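Local coordinates for protein L-hydantoinase (Arthrobacter aurescens, PDB 1GKR) that hydrolyses the ring amide bond of 5-substituted hydantoins with two zinc ions per subunit, acting more readily on aryl than on alkyl derivatives, at residues 4-9 and 389-394; 56-61 and 336-341; 269-274 and 292-297; 344-349 and 358-363; 364-369 and 378-383. All coordinates share one frame; numbering follows the deposited sequence.

Contact 1 of 5, residues 4-9 and 389-394; sequences VIVKNC and LLILDL
Val-6 pairs through its backbone with Ile-22 of strand 16-25, and its side chain points toward strand 389-393. The contact is made by methyl groups. Val-6 and Leu-389 reach toward each other tip to tip, with Val-6 CG2 3.8 Å from Leu-389 CD2. The other branch of the valine, CG1, stands anti to the backbone N (chi1 -172°) and faces Ile-391, whose CD1 lies 4.4 Å from that Val-6 CG1, a looser approach made by the outstretched end of the isoleucine. One forked side chain thus serves two residues of the opposing strand that lie two apart. All three are buried, consistent with the beta-sandwich domain that accompanies the barrel in hydantoinases and dihydropyrimidinases. Just beyond, the chain turns a corner at Asn-8, where Asn-8 ND2 is hydrogen-bonded to Asp-46 OD1. Strand 2-7 runs antiparallel to strand 16-25 and parallel to strand 44-46, whereas strand 389-393 lies antiparallel to both strand 51-62 and strand 418-428, with Leu-389 also touching Val-52 and Met-427.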
# COMPACT_ATOMS: atom_id res chain seq x y z
N VAL A 4 -12.16 21.60 48.45
CA VAL A 4 -10.72 21.76 48.33
C VAL A 4 -10.34 22.55 47.09
O VAL A 4 -11.05 22.51 46.08
CB VAL A 4 -9.99 20.39 48.31
CG1 VAL A 4 -10.63 19.49 47.31
CG2 VAL A 4 -8.51 20.56 47.97
N ILE A 5 -9.24 23.27 47.19
CA ILE A 5 -8.71 24.06 46.09
C ILE A 5 -7.25 23.72 45.92
O ILE A 5 -6.47 23.77 46.87
CB ILE A 5 -8.82 25.57 46.37
CG1 ILE A 5 -10.26 26.03 46.17
CG2 ILE A 5 -7.92 26.36 45.41
CD1 ILE A 5 -10.46 27.51 46.45
N VAL A 6 -6.88 23.33 44.70
CA VAL A 6 -5.50 23.01 44.40
C VAL A 6 -5.07 24.22 43.59
O VAL A 6 -5.57 24.43 42.48
CB VAL A 6 -5.37 21.75 43.53
CG1 VAL A 6 -3.91 21.36 43.43
CG2 VAL A 6 -6.20 20.62 44.11
N LYS A 7 -4.17 25.03 44.13
CA LYS A 7 -3.77 26.20 43.38
C LYS A 7 -2.35 26.22 42.85
O LYS A 7 -1.48 25.49 43.33
CB LYS A 7 -4.07 27.47 44.16
CG LYS A 7 -3.62 27.53 45.59
CD LYS A 7 -4.38 28.68 46.26
CE LYS A 7 -3.73 29.09 47.58
NZ LYS A 7 -2.31 29.56 47.40
N ASN A 8 -2.16 27.07 41.84
CA ASN A 8 -0.88 27.24 41.16
C ASN A 8 -0.53 25.95 40.47
O ASN A 8 0.56 25.40 40.64
CB ASN A 8 0.21 27.62 42.16
CG ASN A 8 -0.17 28.84 42.95
OD1 ASN A 8 -0.57 29.85 42.38
ND2 ASN A 8 -0.05 28.75 44.27
N CYS A 9 -1.48 25.46 39.68
CA CYS A 9 -1.27 24.23 38.95
C CYS A 9 -0.82 24.56 37.55
O CYS A 9 -1.25 25.55 36.98
CB CYS A 9 -2.57 23.44 38.80
SG CYS A 9 -3.40 22.98 40.30
N LEU A 389 -6.39 13.86 40.52
CA LEU A 389 -5.15 14.47 40.07
C LEU A 389 -3.93 13.86 40.67
O LEU A 389 -3.98 13.09 41.62
CB LEU A 389 -5.02 15.96 40.42
CG LEU A 389 -6.02 17.00 40.90
CD1 LEU A 389 -7.43 16.52 40.84
CD2 LEU A 389 -5.63 17.37 42.29
N LEU A 390 -2.82 14.30 40.12
CA LEU A 390 -1.50 13.91 40.56
C LEU A 390 -0.69 15.21 40.52
O LEU A 390 -0.75 15.95 39.53
CB LEU A 390 -0.86 12.90 39.60
CG LEU A 390 -1.57 11.59 39.23
CD1 LEU A 390 -0.62 10.69 38.44
CD2 LEU A 390 -2.01 10.89 40.49
N ILE A 391 0.01 15.52 41.60
CA ILE A 391 0.88 16.67 41.58
C ILE A 391 2.21 15.97 41.28
O ILE A 391 2.59 15.04 41.99
CB ILE A 391 0.94 17.39 42.93
CG1 ILE A 391 -0.41 18.04 43.23
CG2 ILE A 391 2.04 18.44 42.91
CD1 ILE A 391 -0.47 18.81 44.53
N LEU A 392 2.88 16.38 40.21
CA LEU A 392 4.13 15.75 39.83
C LEU A 392 5.36 16.47 40.32
O LEU A 392 5.31 17.62 40.72
CB LEU A 392 4.20 15.64 38.31
CG LEU A 392 3.68 14.38 37.62
CD1 LEU A 392 2.34 13.96 38.18
CD2 LEU A 392 3.58 14.66 36.14
N ASP A 393 6.48 15.77 40.30
CA ASP A 393 7.75 16.36 40.68
C ASP A 393 8.73 15.74 39.70
O ASP A 393 9.11 14.57 39.85
CB ASP A 393 8.13 15.98 42.10
CG ASP A 393 9.33 16.77 42.61
OD1 ASP A 393 10.32 16.92 41.87
OD2 ASP A 393 9.28 17.24 43.76
N LEU A 394 9.12 16.50 38.68
CA LEU A 394 10.05 16.00 37.67
C LEU A 394 11.50 16.24 38.04
O LEU A 394 12.40 16.08 37.21
CB LEU A 394 9.76 16.62 36.30
CG LEU A 394 8.47 16.21 35.57
CD1 LEU A 394 8.04 14.81 35.99
CD2 LEU A 394 7.38 17.18 35.89

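Contact 2 of 5, residues 56-61 and 336-341; sequences VVDEHV and LGLETS. With ZN (zinc ion), chain F.
Leu-338 lays its two methyl groups over Val-61 and the carboxylate end of Asp-58. Its CD2 is 4.0 Å from Val-61 CG1, the two side chains crossing at about a right angle, while Leu-338 CD1 comes 4.1 Å from Asp-58 OD2. The polar work is done by that carboxylate. With CG anti to the backbone N (chi1 -164°), Asp-58 can fold OD1 back onto its own chain, and His-60 N donates to Asp-58 OD1 at 2.9 Å with an N-H...O angle of 160°, forming an Asx turn. Asp-58 OD2 is hydrogen-bonded to Ser-311 OG and accepts from a water at 2.8 Å, and the same water lies 2.7 Å from Ser-341 OG, bridging to the other segment. A leucine in place of Asp-58 would probably leave the His-60 N-H, Ser-311 and the bridging water without their common acceptor, and free the turn before the metal ligand to shift. This turn leads into the His-Val-His motif of the amidohydrolase barrel: His-60 NE2 binds zinc at 2.1 Å, alongside His-62, carboxylated Lys-147 and Asp-312, while His-60 ND1 is hydrogen-bonded to Glu-262. The chemistry implies a division of labour: Asp-58, from the second shell, probably helps to position the backbone of a first-shell histidine, and Leu-338 covers Val-61 and lies beside Asp-58 OD2.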
# COMPACT_ATOMS: atom_id res chain seq x y z
N VAL A 56 -3.87 8.59 36.41
CA VAL A 56 -3.63 7.64 35.34
C VAL A 56 -4.72 6.57 35.34
O VAL A 56 -5.13 6.10 36.40
CB VAL A 56 -2.28 6.95 35.52
CG1 VAL A 56 -2.19 5.74 34.59
CG2 VAL A 56 -1.16 7.95 35.24
N VAL A 57 -5.19 6.20 34.15
CA VAL A 57 -6.21 5.18 34.00
C VAL A 57 -5.53 3.98 33.35
O VAL A 57 -5.20 4.02 32.16
CB VAL A 57 -7.37 5.66 33.10
CG1 VAL A 57 -8.31 4.50 32.78
CG2 VAL A 57 -8.15 6.77 33.80
N ASP A 58 -5.30 2.93 34.12
CA ASP A 58 -4.64 1.74 33.60
C ASP A 58 -5.68 0.66 33.24
O ASP A 58 -6.33 0.10 34.11
CB ASP A 58 -3.64 1.20 34.61
CG ASP A 58 -2.68 0.23 33.99
OD1 ASP A 58 -3.10 -0.51 33.09
OD2 ASP A 58 -1.50 0.19 34.40
N GLU A 59 -5.80 0.40 31.94
CA GLU A 59 -6.76 -0.56 31.39
C GLU A 59 -6.27 -1.99 31.42
O GLU A 59 -7.00 -2.91 31.02
CB GLU A 59 -7.04 -0.21 29.93
CG GLU A 59 -5.79 -0.35 29.06
CD GLU A 59 -5.98 0.09 27.62
OE1 GLU A 59 -6.93 0.86 27.35
OE2 GLU A 59 -5.18 -0.33 26.76
N HIS A 60 -5.04 -2.21 31.87
CA HIS A 60 -4.51 -3.56 31.86
C HIS A 60 -3.90 -4.00 33.19
O HIS A 60 -2.67 -4.02 33.35
CB HIS A 60 -3.49 -3.67 30.74
CG HIS A 60 -3.17 -5.08 30.36
ND1 HIS A 60 -2.70 -5.43 29.11
CD2 HIS A 60 -3.26 -6.23 31.07
CE1 HIS A 60 -2.52 -6.74 29.07
NE2 HIS A 60 -2.85 -7.25 30.25
N VAL A 61 -4.76 -4.38 34.12
CA VAL A 61 -4.32 -4.79 35.43
C VAL A 61 -4.75 -6.21 35.80
O VAL A 61 -5.90 -6.62 35.56
CB VAL A 61 -4.86 -3.79 36.49
CG1 VAL A 61 -4.34 -4.13 37.89
CG2 VAL A 61 -4.45 -2.39 36.09
N LEU A 336 5.31 -7.09 37.70
CA LEU A 336 4.53 -6.09 38.43
C LEU A 336 4.81 -4.78 37.71
O LEU A 336 5.83 -4.66 37.05
CB LEU A 336 4.99 -6.00 39.88
CG LEU A 336 4.84 -7.29 40.70
CD1 LEU A 336 5.31 -7.06 42.11
CD2 LEU A 336 3.39 -7.72 40.72
N GLY A 337 3.90 -3.82 37.82
CA GLY A 337 4.12 -2.55 37.14
C GLY A 337 3.28 -1.41 37.64
O GLY A 337 3.46 -0.26 37.24
N LEU A 338 2.36 -1.71 38.54
CA LEU A 338 1.47 -0.71 39.08
C LEU A 338 2.19 0.42 39.80
O LEU A 338 1.74 1.57 39.81
CB LEU A 338 0.51 -1.38 40.04
CG LEU A 338 -0.98 -1.18 39.80
CD1 LEU A 338 -1.27 -0.96 38.35
CD2 LEU A 338 -1.70 -2.41 40.33
N GLU A 339 3.33 0.11 40.41
CA GLU A 339 4.06 1.11 41.17
C GLU A 339 5.18 1.78 40.37
O GLU A 339 5.67 2.83 40.77
CB GLU A 339 4.63 0.46 42.43
CG GLU A 339 4.62 1.36 43.64
CD GLU A 339 4.95 0.62 44.92
OE1 GLU A 339 4.27 -0.37 45.23
OE2 GLU A 339 5.89 1.05 45.63
N THR A 340 5.55 1.19 39.24
CA THR A 340 6.62 1.73 38.41
C THR A 340 6.24 2.28 37.03
O THR A 340 7.08 2.84 36.33
CB THR A 340 7.68 0.66 38.19
OG1 THR A 340 7.07 -0.50 37.61
CG2 THR A 340 8.32 0.27 39.50
N SER A 341 4.97 2.13 36.64
CA SER A 341 4.54 2.58 35.34
C SER A 341 4.73 4.07 35.04
O SER A 341 5.42 4.43 34.09
CB SER A 341 3.09 2.22 35.13
OG SER A 341 2.73 2.52 33.81
ZN ZN F . -2.17 -9.23 30.57
O HOH W 1 0.02 2.45 33.67
O HOH W 2 -0.26 -10.74 29.96

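Contact 3 of 5, residues 269-274 and 292-297; sequences NITTDD and EMNIRL
The flat carboxamide of Asn-294 has Thr-271 OG1 standing over one of its faces, displaced from CG, at 3.8 Å from Asn-294 CG and 3.7 Å from Asn-294 CB. The carbonyl oxygen of Ile-270 lies on the same side, obliquely beyond the outer end of the amide. A second flat group, the carboxylate of Asp-274, is met at its rim: Thr-271 N donates to Asp-274 OD2 at 3.1 Å, using the anti lone pair, with an N-H...O angle of 148°. Of the two planes, the carboxylate thus bonds the backbone N of Thr-271, and the amide is in van der Waals contact with its hydroxyl. Asn-294 gets there because CG is anti to the backbone N (chi1 -175°), which carries the amide out from helix 291-303 toward the loop, and the threonine and asparagine side chains cross at about a right angle. In the barrel fold of this family, helix 291-303 and the loop at 269-274 both belong to the connection between the parallel neighbouring strands 259-263 and 308-309, so this contact ties the start of that connection to its last helix. The loop itself is folded on a short 3-10 turn, with a weak bond from Asp-274 N to Thr-271 O at 3.0 Å, and Asp-274 then stands right before helix 275-278. A backbone hydrogen bond between Thr-272 and Arg-289 draws the loop to the residues leading into helix 291-303. On that helix, Arg-296 forms a salt bridge with Asp-244 of helix 243-254, and Leu-297 packs on Pro-243.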
# COMPACT_ATOMS: atom_id res chain seq x y z
N ASN A 269 10.80 0.38 28.21
CA ASN A 269 11.94 0.52 29.11
C ASN A 269 12.82 -0.70 29.33
O ASN A 269 13.70 -0.68 30.19
CB ASN A 269 11.44 1.02 30.46
CG ASN A 269 10.75 2.36 30.35
OD1 ASN A 269 11.40 3.39 30.19
ND2 ASN A 269 9.42 2.35 30.40
N ILE A 270 12.60 -1.76 28.56
CA ILE A 270 13.43 -2.96 28.70
C ILE A 270 13.75 -3.47 27.31
O ILE A 270 12.96 -3.34 26.38
CB ILE A 270 12.72 -4.07 29.47
CG1 ILE A 270 12.26 -3.55 30.82
CG2 ILE A 270 13.68 -5.21 29.71
CD1 ILE A 270 11.44 -4.55 31.58
N THR A 271 14.92 -4.08 27.19
CA THR A 271 15.38 -4.58 25.91
C THR A 271 15.92 -5.97 26.06
O THR A 271 16.23 -6.40 27.17
CB THR A 271 16.49 -3.65 25.40
OG1 THR A 271 15.88 -2.61 24.64
CG2 THR A 271 17.49 -4.39 24.58
N THR A 272 16.02 -6.70 24.95
CA THR A 272 16.55 -8.05 25.06
C THR A 272 17.98 -8.03 25.59
O THR A 272 18.40 -9.00 26.21
CB THR A 272 16.49 -8.83 23.73
OG1 THR A 272 17.10 -8.07 22.68
CG2 THR A 272 15.06 -9.15 23.38
N ASP A 273 18.75 -6.97 25.37
CA ASP A 273 20.09 -7.05 25.94
C ASP A 273 20.14 -6.72 27.42
O ASP A 273 21.15 -6.27 27.94
CB ASP A 273 21.18 -6.28 25.14
CG ASP A 273 20.67 -5.09 24.37
OD1 ASP A 273 20.42 -4.04 24.99
OD2 ASP A 273 20.55 -5.21 23.14
N ASP A 274 19.02 -6.98 28.10
CA ASP A 274 18.91 -6.80 29.55
C ASP A 274 18.55 -8.19 30.05
O ASP A 274 18.52 -8.45 31.26
CB ASP A 274 17.77 -5.84 29.92
CG ASP A 274 18.13 -4.39 29.72
OD1 ASP A 274 19.19 -3.98 30.22
OD2 ASP A 274 17.34 -3.67 29.07
N GLU A 292 17.04 -2.49 18.79
CA GLU A 292 16.75 -1.79 17.55
C GLU A 292 15.27 -1.50 17.45
O GLU A 292 14.89 -0.38 17.09
CB GLU A 292 17.15 -2.63 16.36
CG GLU A 292 18.57 -3.07 16.40
CD GLU A 292 18.88 -4.00 15.24
OE1 GLU A 292 18.69 -3.58 14.07
OE2 GLU A 292 19.31 -5.15 15.51
N MET A 293 14.43 -2.49 17.76
CA MET A 293 12.99 -2.28 17.69
C MET A 293 12.56 -1.30 18.75
O MET A 293 11.62 -0.51 18.55
CB MET A 293 12.25 -3.59 17.85
CG MET A 293 12.57 -4.55 16.74
SD MET A 293 11.66 -6.08 16.77
CE MET A 293 10.46 -5.77 15.40
N ASN A 294 13.26 -1.33 19.88
CA ASN A 294 12.95 -0.43 20.97
C ASN A 294 13.01 1.04 20.52
O ASN A 294 12.15 1.84 20.87
CB ASN A 294 13.92 -0.66 22.13
CG ASN A 294 13.57 0.17 23.33
OD1 ASN A 294 12.79 -0.25 24.18
ND2 ASN A 294 14.13 1.37 23.41
N ILE A 295 14.02 1.41 19.74
CA ILE A 295 14.13 2.78 19.26
C ILE A 295 12.87 3.17 18.48
O ILE A 295 12.28 4.21 18.75
CB ILE A 295 15.35 2.94 18.33
CG1 ILE A 295 16.63 2.79 19.13
CG2 ILE A 295 15.33 4.29 17.67
CD1 ILE A 295 17.81 2.43 18.28
N ARG A 296 12.48 2.33 17.53
CA ARG A 296 11.29 2.57 16.72
C ARG A 296 10.08 2.80 17.60
O ARG A 296 9.33 3.75 17.42
CB ARG A 296 11.02 1.37 15.82
CG ARG A 296 11.91 1.26 14.61
CD ARG A 296 11.19 1.83 13.40
NE ARG A 296 10.09 0.98 12.92
CZ ARG A 296 10.21 -0.32 12.63
NH1 ARG A 296 11.38 -0.94 12.78
NH2 ARG A 296 9.16 -0.99 12.17
N LEU A 297 9.88 1.90 18.56
CA LEU A 297 8.76 1.98 19.48
C LEU A 297 8.65 3.36 20.11
O LEU A 297 7.56 3.94 20.15
CB LEU A 297 8.94 0.93 20.58
CG LEU A 297 7.89 -0.16 20.74
CD1 LEU A 297 7.44 -0.70 19.41
CD2 LEU A 297 8.50 -1.27 21.59

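Contact 4 of 5, residues 344-349 and 358-363; sequences MMLTNG and ERLVEV
Leu-360 supplies the apolar half of this contact almost alone, through a single methyl. Its CG is anti to the backbone N (chi1 -175°), which carries CD1 out toward helix 341-350. There Leu-360 CD1 rests 4.0 Å from Met-345 CB and also meets CD1 of Leu-346, the two leucine side chains crossing at about a right angle. Met-345 bends beyond its CB, so it offers the root of its chain here and sends its sulfur end toward Asn-269. On its far side Leu-346 packs on Leu-394, and Leu-360 on Met-53, so the methyl cluster runs on into the neighbouring strands. The ionic interactions stay within one helix. Arg-359 grips Glu-362 side-on, with Arg-359 NE 3.1 Å and Arg-359 NH2 2.9 Å from the one oxygen Glu-362 OE1, which lies only 5° out of the guanidinium plane. That in-plane fit fixes the rotation of the guanidinium, and Arg-359 NH1 adds a hydrogen bond to Glu-302 O. In the backbone, helix 341-350 widens to a pi-type turn at 346-349. Gly-349 N also bonds weakly to Met-345 O, as in an ordinary alpha-helical turn. In chemical terms, the two segments meet through hydrocarbon side chains, while the charged pair of Arg-359 and Glu-362, both partly exposed, lies within one helix.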
# COMPACT_ATOMS: atom_id res chain seq x y z
N MET A 344 8.42 5.34 35.50
CA MET A 344 9.31 4.87 34.46
C MET A 344 9.13 5.71 33.20
O MET A 344 10.12 6.08 32.57
CB MET A 344 9.06 3.39 34.18
CG MET A 344 10.33 2.55 34.18
SD MET A 344 11.40 2.92 35.60
CE MET A 344 12.97 2.65 34.91
N MET A 345 7.89 6.03 32.84
CA MET A 345 7.61 6.84 31.64
C MET A 345 8.09 8.28 31.85
O MET A 345 8.66 8.90 30.96
CB MET A 345 6.12 6.86 31.32
CG MET A 345 5.55 5.53 30.89
SD MET A 345 6.61 4.68 29.71
CE MET A 345 6.54 5.77 28.30
N LEU A 346 7.83 8.81 33.04
CA LEU A 346 8.25 10.15 33.39
C LEU A 346 9.77 10.25 33.34
O LEU A 346 10.34 11.18 32.77
CB LEU A 346 7.76 10.46 34.80
CG LEU A 346 6.67 11.50 35.03
CD1 LEU A 346 5.73 11.59 33.84
CD2 LEU A 346 5.93 11.11 36.30
N THR A 347 10.43 9.26 33.93
CA THR A 347 11.89 9.21 34.00
C THR A 347 12.62 9.02 32.67
O THR A 347 13.47 9.84 32.32
CB THR A 347 12.34 8.10 34.98
OG1 THR A 347 11.99 8.48 36.31
CG2 THR A 347 13.84 7.88 34.90
N ASN A 348 12.32 7.95 31.95
CA ASN A 348 13.01 7.68 30.70
C ASN A 348 12.35 8.24 29.46
O ASN A 348 12.89 8.13 28.35
CB ASN A 348 13.19 6.18 30.54
CG ASN A 348 13.89 5.56 31.72
OD1 ASN A 348 15.07 5.84 31.96
ND2 ASN A 348 13.18 4.74 32.47
N GLY A 349 11.17 8.83 29.64
CA GLY A 349 10.45 9.42 28.53
C GLY A 349 10.47 10.94 28.60
O GLY A 349 11.19 11.61 27.85
N GLU A 358 2.31 16.20 27.29
CA GLU A 358 1.01 16.20 26.64
C GLU A 358 0.66 14.85 26.06
O GLU A 358 -0.47 14.39 26.20
CB GLU A 358 0.95 17.26 25.54
CG GLU A 358 1.03 18.70 26.04
CD GLU A 358 2.45 19.26 26.03
OE1 GLU A 358 3.40 18.51 26.34
OE2 GLU A 358 2.60 20.46 25.71
N ARG A 359 1.63 14.21 25.42
CA ARG A 359 1.38 12.91 24.83
C ARG A 359 1.20 11.84 25.92
O ARG A 359 0.34 10.96 25.81
CB ARG A 359 2.52 12.53 23.90
CG ARG A 359 2.40 11.11 23.40
CD ARG A 359 2.30 11.08 21.91
NE ARG A 359 1.00 11.52 21.43
CZ ARG A 359 0.80 12.10 20.25
NH1 ARG A 359 1.83 12.33 19.44
NH2 ARG A 359 -0.41 12.46 19.88
N LEU A 360 2.01 11.93 26.97
CA LEU A 360 1.94 11.00 28.08
C LEU A 360 0.54 11.00 28.66
O LEU A 360 -0.04 9.95 28.91
CB LEU A 360 2.94 11.37 29.17
CG LEU A 360 3.05 10.39 30.34
CD1 LEU A 360 4.45 10.45 30.93
CD2 LEU A 360 2.02 10.72 31.40
N VAL A 361 -0.02 12.18 28.87
CA VAL A 361 -1.36 12.27 29.42
C VAL A 361 -2.40 11.70 28.46
O VAL A 361 -3.42 11.14 28.88
CB VAL A 361 -1.71 13.73 29.78
CG1 VAL A 361 -3.21 13.90 29.96
CG2 VAL A 361 -1.00 14.10 31.05
N GLU A 362 -2.13 11.81 27.17
CA GLU A 362 -3.06 11.30 26.17
C GLU A 362 -3.14 9.78 26.18
O GLU A 362 -4.24 9.21 26.18
CB GLU A 362 -2.65 11.77 24.77
CG GLU A 362 -3.67 11.42 23.72
CD GLU A 362 -3.21 11.74 22.31
OE1 GLU A 362 -2.04 11.42 22.00
OE2 GLU A 362 -4.02 12.28 21.53
N VAL A 363 -1.98 9.13 26.20
CA VAL A 363 -1.94 7.66 26.18
C VAL A 363 -2.14 6.97 27.54
O VAL A 363 -2.49 5.78 27.58
CB VAL A 363 -0.61 7.16 25.58
CG1 VAL A 363 -0.40 7.75 24.21
CG2 VAL A 363 0.53 7.50 26.49

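Contact 5 of 5, residues 364-369 and 378-383; sequences MCEKPA and KGTLQV
Glu-366 holds CG anti to its carbonyl carbon (chi1 -78°) and runs extended beyond it, while Thr-380 places CG2 anti to the carbonyl carbon and OG1 in the crowded position (chi1 41°), which presents its methyl to the glutamate. The two side chains cross at about a right angle, with Glu-366 CG 3.7 Å from Thr-380 CG2 and the carboxylate carbon and OE2 close to the same methyl. In the fold, helix 357-372 of the amidohydrolase barrel ends in a loop that doubles back along it before entering strand 389-393. Gly-379 is the point of closest passage, its CA 4.5 Å from Cys-365 CA. At the backbone angles of this residue a CB would be jammed against the preceding carbonyl, which probably accounts for the glycine. Beside it, the carbonyl oxygen of Gly-379 lies against Glu-366 CG. Lys-378 directs its amine away from the helix to Asp-388, Asp-386 and Asp-120, a cluster of salt bridges that would be expected to stabilise its positive charge. Farther along the loop, Gln-382 and Val-383 pack on Thr-18 and Ala-34 of a second subunit. Replacing Glu-366 by an alanine would probably open a gap beside the Thr-380 methyl and leave Ser-14 OG, hydrogen-bonded to Glu-366 OE1, without that partner. One turn on, Ala-369 CB sits 3.4 Å from Lys-378 O.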
# COMPACT_ATOMS: atom_id res chain seq x y z
N MET A 364 -1.93 7.69 28.64
CA MET A 364 -2.08 7.11 29.96
C MET A 364 -3.33 7.54 30.69
O MET A 364 -3.67 6.94 31.72
CB MET A 364 -0.86 7.41 30.84
CG MET A 364 0.37 6.70 30.37
SD MET A 364 1.78 6.85 31.45
CE MET A 364 1.52 5.47 32.54
N CYS A 365 -4.02 8.56 30.19
CA CYS A 365 -5.23 9.03 30.84
C CYS A 365 -6.42 9.17 29.91
O CYS A 365 -7.44 8.50 30.07
CB CYS A 365 -4.99 10.39 31.50
SG CYS A 365 -3.50 10.47 32.53
N GLU A 366 -6.29 10.05 28.92
CA GLU A 366 -7.38 10.32 28.00
C GLU A 366 -7.90 9.17 27.14
O GLU A 366 -9.06 8.78 27.28
CB GLU A 366 -7.02 11.51 27.12
CG GLU A 366 -7.17 12.84 27.83
CD GLU A 366 -6.47 13.98 27.12
OE1 GLU A 366 -6.43 13.96 25.87
OE2 GLU A 366 -5.98 14.90 27.82
N LYS A 367 -7.06 8.62 26.26
CA LYS A 367 -7.51 7.55 25.39
C LYS A 367 -8.07 6.33 26.12
O LYS A 367 -9.15 5.83 25.79
CB LYS A 367 -6.39 7.14 24.42
CG LYS A 367 -6.57 7.70 23.02
CD LYS A 367 -5.25 7.67 22.24
CE LYS A 367 -5.44 8.11 20.79
NZ LYS A 367 -6.29 9.33 20.72
N PRO A 368 -7.33 5.81 27.12
CA PRO A 368 -7.95 4.65 27.77
C PRO A 368 -9.38 4.97 28.27
O PRO A 368 -10.30 4.21 28.02
CB PRO A 368 -6.96 4.30 28.88
CG PRO A 368 -6.01 5.49 28.94
CD PRO A 368 -5.95 6.01 27.57
N ALA A 369 -9.57 6.09 28.94
CA ALA A 369 -10.89 6.45 29.43
C ALA A 369 -11.87 6.58 28.27
O ALA A 369 -12.98 6.06 28.30
CB ALA A 369 -10.84 7.76 30.19
N LYS A 378 -13.42 10.07 34.13
CA LYS A 378 -12.00 9.81 34.41
C LYS A 378 -11.17 10.26 33.21
O LYS A 378 -11.71 10.44 32.13
CB LYS A 378 -11.75 8.32 34.64
CG LYS A 378 -12.58 7.70 35.73
CD LYS A 378 -12.23 8.29 37.07
CE LYS A 378 -13.06 7.66 38.17
NZ LYS A 378 -12.67 8.19 39.50
N GLY A 379 -9.87 10.44 33.37
CA GLY A 379 -9.09 10.80 32.20
C GLY A 379 -8.82 12.25 31.91
O GLY A 379 -7.98 12.51 31.06
N THR A 380 -9.54 13.19 32.53
CA THR A 380 -9.28 14.63 32.36
C THR A 380 -9.79 15.40 33.55
O THR A 380 -10.52 14.87 34.38
CB THR A 380 -9.96 15.34 31.13
OG1 THR A 380 -11.30 14.88 30.96
CG2 THR A 380 -9.13 15.17 29.87
N LEU A 381 -9.40 16.66 33.60
CA LEU A 381 -9.82 17.55 34.65
C LEU A 381 -10.69 18.65 34.03
O LEU A 381 -10.20 19.71 33.67
CB LEU A 381 -8.60 18.17 35.35
CG LEU A 381 -7.90 17.52 36.55
CD1 LEU A 381 -8.71 16.37 37.10
CD2 LEU A 381 -6.51 17.08 36.15
N GLN A 382 -11.97 18.38 33.86
CA GLN A 382 -12.86 19.39 33.31
C GLN A 382 -13.99 19.57 34.30
O GLN A 382 -14.12 18.78 35.23
CB GLN A 382 -13.43 18.96 31.97
CG GLN A 382 -12.37 18.75 30.91
CD GLN A 382 -12.97 18.48 29.55
OE1 GLN A 382 -12.35 17.81 28.70
NE2 GLN A 382 -14.17 19.00 29.31
N VAL A 383 -14.80 20.60 34.13
CA VAL A 383 -15.90 20.79 35.05
C VAL A 383 -16.80 19.58 34.87
O VAL A 383 -17.18 19.25 33.75
CB VAL A 383 -16.65 22.10 34.74
CG1 VAL A 383 -18.03 22.09 35.37
CG2 VAL A 383 -15.85 23.28 35.27

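Contact 1 closes the longest loop in the chain, and the other four are nested within it; contact 3 lies inside the loop closed by contact 2, after which contacts 4 and 5 follow in series. Strands 51-62 and 389-393 are antiparallel neighbours, which joins contact 2 to contact 1, although their centres are about 21 Å apart. Contacts 4 and 5 share helix 357-372, with centres about 14 Å apart, and Met-364 of contact 5 links to Val-57 of contact 2 through a probable hydrogen bond. Contact 3 is the remotest from contact 1, at about 33 Å between centres. Contact 1 lies in the probable sandwich and touches contacts 4 and 5; contact 2 carries a zinc ligand.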